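Local coordinates for FLAP endonuclease-1 protein (Methanocaldococcus jannaschii, PDB 1A76), which cleaves 5'-flap structures in DNA during replication and repair as a magnesium-dependent, structure-specific endonuclease and 5'-3' exonuclease, at residues E133-P145 with L276-L290. Numbering follows the deposited sequence.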
loop_
_atom_site.group_PDB
_atom_site.type_symbol
_atom_site.label_atom_id
_atom_site.label_comp_id
_atom_site.label_asym_id
_atom_site.label_seq_id
_atom_site.Cartn_x
_atom_site.Cartn_y
_atom_site.Cartn_z
ATOM N N GLU A 133 10.148 6.224 -7.981
ATOM C CA GLU A 133 10.178 7.623 -8.396
ATOM C C GLU A 133 9.614 7.749 -9.827
ATOM O O GLU A 133 8.901 8.701 -10.129
ATOM C CB GLU A 133 11.608 8.165 -8.320
ATOM C CG GLU A 133 12.089 8.619 -6.912
ATOM C CD GLU A 133 11.292 8.042 -5.736
ATOM O OE1 GLU A 133 10.251 8.624 -5.362
ATOM O OE2 GLU A 133 11.717 7.010 -5.165
ATOM N N ASN A 134 9.929 6.779 -10.684
ATOM C CA ASN A 134 9.452 6.740 -12.073
ATOM C C ASN A 134 7.922 6.599 -12.130
ATOM O O ASN A 134 7.266 7.133 -13.025
ATOM C CB ASN A 134 10.095 5.566 -12.817
ATOM C CG ASN A 134 11.480 5.897 -13.368
ATOM O OD1 ASN A 134 12.204 5.009 -13.843
ATOM N ND2 ASN A 134 11.850 7.163 -13.317
ATOM N N CYS A 135 7.361 5.874 -11.168
ATOM C CA CYS A 135 5.919 5.684 -11.100
ATOM C C CYS A 135 5.239 7.003 -10.731
ATOM O O CYS A 135 4.181 7.335 -11.253
ATOM C CB CYS A 135 5.582 4.612 -10.063
ATOM S SG CYS A 135 5.879 2.930 -10.664
ATOM N N LYS A 136 5.862 7.753 -9.831
ATOM C CA LYS A 136 5.318 9.040 -9.414
ATOM C C LYS A 136 5.364 9.998 -10.599
ATOM O O LYS A 136 4.441 10.772 -10.812
ATOM C CB LYS A 136 6.141 9.615 -8.255
ATOM C CG LYS A 136 6.093 8.787 -6.985
ATOM C CD LYS A 136 7.041 9.378 -5.947
ATOM C CE LYS A 136 6.712 8.915 -4.535
ATOM N NZ LYS A 136 7.826 9.247 -3.584
ATOM N N TYR A 137 6.453 9.951 -11.358
ATOM C CA TYR A 137 6.616 10.816 -12.527
ATOM C C TYR A 137 5.526 10.503 -13.541
ATOM O O TYR A 137 4.913 11.402 -14.117
ATOM C CB TYR A 137 7.988 10.589 -13.167
ATOM C CG TYR A 137 8.187 11.282 -14.512
ATOM C CD1 TYR A 137 8.046 12.668 -14.631
ATOM C CD2 TYR A 137 8.543 10.554 -15.657
ATOM C CE1 TYR A 137 8.257 13.317 -15.857
ATOM C CE2 TYR A 137 8.757 11.200 -16.895
ATOM C CZ TYR A 137 8.611 12.579 -16.979
ATOM O OH TYR A 137 8.826 13.232 -18.174
ATOM N N LEU A 138 5.289 9.213 -13.759
ATOM C CA LEU A 138 4.273 8.779 -14.706
ATOM C C LEU A 138 2.900 9.299 -14.280
ATOM O O LEU A 138 2.105 9.745 -15.111
ATOM C CB LEU A 138 4.262 7.246 -14.801
ATOM C CG LEU A 138 3.149 6.594 -15.637
ATOM C CD1 LEU A 138 3.226 7.082 -17.076
ATOM C CD2 LEU A 138 3.270 5.069 -15.568
ATOM N N LEU A 139 2.625 9.253 -12.980
ATOM C CA LEU A 139 1.336 9.719 -12.481
ATOM C C LEU A 139 1.197 11.215 -12.732
ATOM O O LEU A 139 0.118 11.697 -13.074
ATOM C CB LEU A 139 1.207 9.423 -10.996
ATOM C CG LEU A 139 0.930 7.952 -10.649
ATOM C CD1 LEU A 139 1.056 7.781 -9.142
ATOM C CD2 LEU A 139 -0.470 7.557 -11.125
ATOM N N SER A 140 2.294 11.946 -12.560
ATOM C CA SER A 140 2.278 13.390 -12.784
ATOM C C SER A 140 1.972 13.663 -14.253
ATOM O O SER A 140 1.211 14.570 -14.590
ATOM C CB SER A 140 3.634 13.992 -12.430
ATOM O OG SER A 140 4.540 13.774 -13.493
ATOM N N LEU A 141 2.584 12.880 -15.128
ATOM C CA LEU A 141 2.361 13.038 -16.561
ATOM C C LEU A 141 0.905 12.723 -16.861
ATOM O O LEU A 141 0.293 13.335 -17.732
ATOM C CB LEU A 141 3.275 12.087 -17.350
ATOM C CG LEU A 141 4.748 12.489 -17.360
ATOM C CD1 LEU A 141 5.542 11.459 -18.146
ATOM C CD2 LEU A 141 4.899 13.889 -17.960
ATOM N N MET A 142 0.350 11.770 -16.120
ATOM C CA MET A 142 -1.032 11.365 -16.315
ATOM C C MET A 142 -2.038 12.328 -15.692
ATOM O O MET A 142 -3.242 12.192 -15.910
ATOM C CB MET A 142 -1.250 9.963 -15.747
ATOM C CG MET A 142 -0.518 8.862 -16.492
ATOM S SD MET A 142 -0.716 7.308 -15.609
ATOM C CE MET A 142 -2.475 7.062 -15.707
ATOM N N GLY A 143 -1.539 13.296 -14.931
ATOM C CA GLY A 143 -2.394 14.280 -14.284
ATOM C C GLY A 143 -3.111 13.712 -13.081
ATOM O O GLY A 143 -4.103 14.292 -12.601
ATOM N N ILE A 144 -2.624 12.564 -12.613
ATOM C CA ILE A 144 -3.211 11.860 -11.469
ATOM C C ILE A 144 -2.469 12.269 -10.192
ATOM O O ILE A 144 -1.255 12.097 -10.086
ATOM C CB ILE A 144 -3.088 10.320 -11.617
ATOM C CG1 ILE A 144 -3.605 9.860 -12.994
ATOM C CG2 ILE A 144 -3.822 9.637 -10.463
ATOM C CD1 ILE A 144 -5.036 10.280 -13.310
ATOM N N PRO A 145 -3.205 12.751 -9.184
ATOM C CA PRO A 145 -2.590 13.182 -7.926
ATOM C C PRO A 145 -2.077 12.081 -7.006
ATOM O O PRO A 145 -2.666 10.999 -6.913
ATOM C CB PRO A 145 -3.694 13.998 -7.264
ATOM C CG PRO A 145 -4.951 13.331 -7.740
ATOM C CD PRO A 145 -4.672 12.896 -9.150
ATOM N N LEU A 276 -6.972 16.310 -4.405
ATOM C CA LEU A 276 -7.637 15.226 -5.104
ATOM C C LEU A 276 -7.933 15.640 -6.545
ATOM O O LEU A 276 -8.475 14.862 -7.329
ATOM C CB LEU A 276 -8.938 14.882 -4.376
ATOM C CG LEU A 276 -8.805 14.149 -3.036
ATOM C CD1 LEU A 276 -8.152 15.062 -2.013
ATOM C CD2 LEU A 276 -10.180 13.706 -2.556
ATOM N N SER A 277 -7.553 16.870 -6.886
ATOM C CA SER A 277 -7.777 17.419 -8.212
ATOM C C SER A 277 -7.006 16.678 -9.295
ATOM O O SER A 277 -5.848 16.315 -9.107
ATOM C CB SER A 277 -7.371 18.899 -8.244
ATOM O OG SER A 277 -8.312 19.710 -7.566
ATOM N N LEU A 278 -7.669 16.457 -10.427
ATOM C CA LEU A 278 -7.060 15.801 -11.575
ATOM C C LEU A 278 -6.666 16.883 -12.578
ATOM O O LEU A 278 -7.307 17.931 -12.652
ATOM C CB LEU A 278 -8.051 14.836 -12.232
ATOM C CG LEU A 278 -8.821 13.912 -11.283
ATOM C CD1 LEU A 278 -9.808 13.090 -12.072
ATOM C CD2 LEU A 278 -7.845 13.004 -10.532
ATOM N N LYS A 279 -5.620 16.626 -13.349
ATOM C CA LYS A 279 -5.145 17.572 -14.350
ATOM C C LYS A 279 -5.113 16.869 -15.701
ATOM O O LYS A 279 -5.052 15.643 -15.757
ATOM C CB LYS A 279 -3.731 18.049 -14.001
ATOM C CG LYS A 279 -3.560 18.492 -12.563
ATOM C CD LYS A 279 -2.200 19.151 -12.345
ATOM C CE LYS A 279 -2.346 20.609 -11.906
ATOM N NZ LYS A 279 -2.512 20.776 -10.424
ATOM N N LEU A 280 -5.136 17.632 -16.790
ATOM C CA LEU A 280 -5.103 17.010 -18.106
ATOM C C LEU A 280 -3.760 16.310 -18.318
ATOM O O LEU A 280 -2.718 16.817 -17.906
ATOM C CB LEU A 280 -5.345 18.063 -19.189
ATOM C CG LEU A 280 -6.781 18.585 -19.107
ATOM C CD1 LEU A 280 -6.939 19.818 -19.997
ATOM C CD2 LEU A 280 -7.741 17.488 -19.515
ATOM N N PRO A 281 -3.771 15.131 -18.959
ATOM C CA PRO A 281 -2.529 14.382 -19.207
ATOM C C PRO A 281 -1.621 14.947 -20.304
ATOM O O PRO A 281 -2.104 15.457 -21.324
ATOM C CB PRO A 281 -3.018 12.983 -19.566
ATOM C CG PRO A 281 -4.396 13.192 -20.122
ATOM C CD PRO A 281 -4.960 14.429 -19.482
ATOM N N ASP A 282 -0.310 14.849 -20.080
ATOM C CA ASP A 282 0.677 15.308 -21.047
ATOM C C ASP A 282 0.858 14.112 -21.978
ATOM O O ASP A 282 1.696 13.240 -21.732
ATOM C CB ASP A 282 1.997 15.661 -20.332
ATOM C CG ASP A 282 3.148 15.927 -21.299
ATOM O OD1 ASP A 282 2.943 15.864 -22.537
ATOM O OD2 ASP A 282 4.276 16.195 -20.814
ATOM N N LYS A 283 0.036 14.071 -23.028
ATOM C CA LYS A 283 0.046 12.987 -23.998
ATOM C C LYS A 283 1.423 12.669 -24.569
ATOM O O LYS A 283 1.793 11.507 -24.669
ATOM C CB LYS A 283 -0.917 13.293 -25.147
ATOM C CG LYS A 283 -2.394 13.380 -24.736
ATOM C CD LYS A 283 -3.300 13.491 -25.958
ATOM C CE LYS A 283 -4.751 13.160 -25.604
ATOM N NZ LYS A 283 -5.694 13.464 -26.728
ATOM N N GLU A 284 2.169 13.704 -24.937
ATOM C CA GLU A 284 3.496 13.551 -25.527
ATOM C C GLU A 284 4.508 12.944 -24.563
ATOM O O GLU A 284 5.282 12.054 -24.932
ATOM C CB GLU A 284 4.013 14.917 -26.006
ATOM C CG GLU A 284 3.273 15.499 -27.212
ATOM C CD GLU A 284 1.880 15.973 -26.857
ATOM O OE1 GLU A 284 1.732 16.604 -25.787
ATOM O OE2 GLU A 284 0.937 15.709 -27.634
ATOM N N GLY A 285 4.512 13.449 -23.333
ATOM C CA GLY A 285 5.430 12.953 -22.325
ATOM C C GLY A 285 5.156 11.507 -21.974
ATOM O O GLY A 285 6.086 10.746 -21.714
ATOM N N ILE A 286 3.882 11.124 -21.953
ATOM C CA ILE A 286 3.523 9.747 -21.641
ATOM C C ILE A 286 4.024 8.819 -22.743
ATOM O O ILE A 286 4.588 7.751 -22.463
ATOM C CB ILE A 286 1.979 9.592 -21.465
ATOM C CG1 ILE A 286 1.549 10.274 -20.153
ATOM C CG2 ILE A 286 1.604 8.127 -21.456
ATOM C CD1 ILE A 286 0.068 10.525 -20.023
ATOM N N ILE A 287 3.837 9.230 -23.993
ATOM C CA ILE A 287 4.298 8.434 -25.136
ATOM C C ILE A 287 5.816 8.234 -25.084
ATOM O O ILE A 287 6.324 7.124 -25.277
ATOM C CB ILE A 287 3.938 9.124 -26.478
ATOM C CG1 ILE A 287 2.418 9.134 -26.648
ATOM C CG2 ILE A 287 4.637 8.420 -27.644
ATOM C CD1 ILE A 287 1.932 9.145 -28.089
ATOM N N LYS A 288 6.536 9.312 -24.816
ATOM C CA LYS A 288 7.977 9.249 -24.747
ATOM C C LYS A 288 8.436 8.345 -23.622
ATOM O O LYS A 288 9.324 7.517 -23.801
ATOM C CB LYS A 288 8.558 10.644 -24.544
ATOM C CG LYS A 288 10.070 10.672 -24.476
ATOM C CD LYS A 288 10.589 11.960 -23.852
ATOM C CE LYS A 288 12.111 11.931 -23.747
ATOM N NZ LYS A 288 12.674 13.294 -23.524
ATOM N N PHE A 289 7.834 8.503 -22.453
ATOM C CA PHE A 289 8.231 7.688 -21.316
ATOM C C PHE A 289 7.876 6.218 -21.527
ATOM O O PHE A 289 8.742 5.331 -21.433
ATOM C CB PHE A 289 7.573 8.216 -20.027
ATOM C CG PHE A 289 7.927 7.417 -18.811
ATOM C CD1 PHE A 289 9.203 7.499 -18.260
ATOM C CD2 PHE A 289 7.003 6.546 -18.243
ATOM C CE1 PHE A 289 9.557 6.720 -17.157
ATOM C CE2 PHE A 289 7.343 5.760 -17.140
ATOM C CZ PHE A 289 8.629 5.849 -16.596
ATOM N N LEU A 290 6.605 5.967 -21.836
ATOM C CA LEU A 290 6.100 4.613 -22.035
ATOM C C LEU A 290 6.533 3.903 -23.330
ATOM O O LEU A 290 7.090 2.795 -23.293
ATOM C CB LEU A 290 4.561 4.627 -21.948
ATOM C CG LEU A 290 3.874 3.964 -20.743
ATOM C CD1 LEU A 290 4.680 4.179 -19.451
ATOM C CD2 LEU A 290 2.453 4.517 -20.614
HETATM O O HOH W 1 8.382 11.792 -20.588
HETATM O O HOH W 2 -3.634 15.880 -10.562
#
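Tyr137 turns the CD2-CE2 edge of its ring onto a face of Phe289, a T-shaped pair with planes at 86° and centroids 5.7 Å apart, while Leu141 CD1 covers one face of the tyrosine near its rim. With CG anti to the backbone N (chi1 180°), Phe289 enters as a knob among Asn134, Tyr137, Leu138 and Leu141; Leu138 CD1 lies 4.0 Å from Phe289 CD2, oblique to the ring. An alanine in place of Phe289 would probably leave this hole unfilled and the Tyr137 edge without its aromatic partner. One water bridges Tyr137 OH and Gly285 O. Leu141 CB packs on Ile286 CG1 (3.8 Å), and Leu141 O accepts a nearly straight bond from Asp282 N (2.9 Å). Asp282 N-caps helix 283-292, its OD1 taking Gly285 N from above the carboxylate plane. Gly143, at positive phi, leaves room for Lys279 O, where a CB would clash. Gly143 O accepts Lys279 N on an in-plane lone pair (2.9 Å); a water also donates to Gly143 O and Ser277 O. Pro145 CD presses tightly on Leu278 CD2 (3.5 Å). This is antiparallel helix packing, axes of 133-142 and 283-290 at 149°: a Schellman-terminated I-domain helix meets the N-capped penultimate helix, away from the metal site.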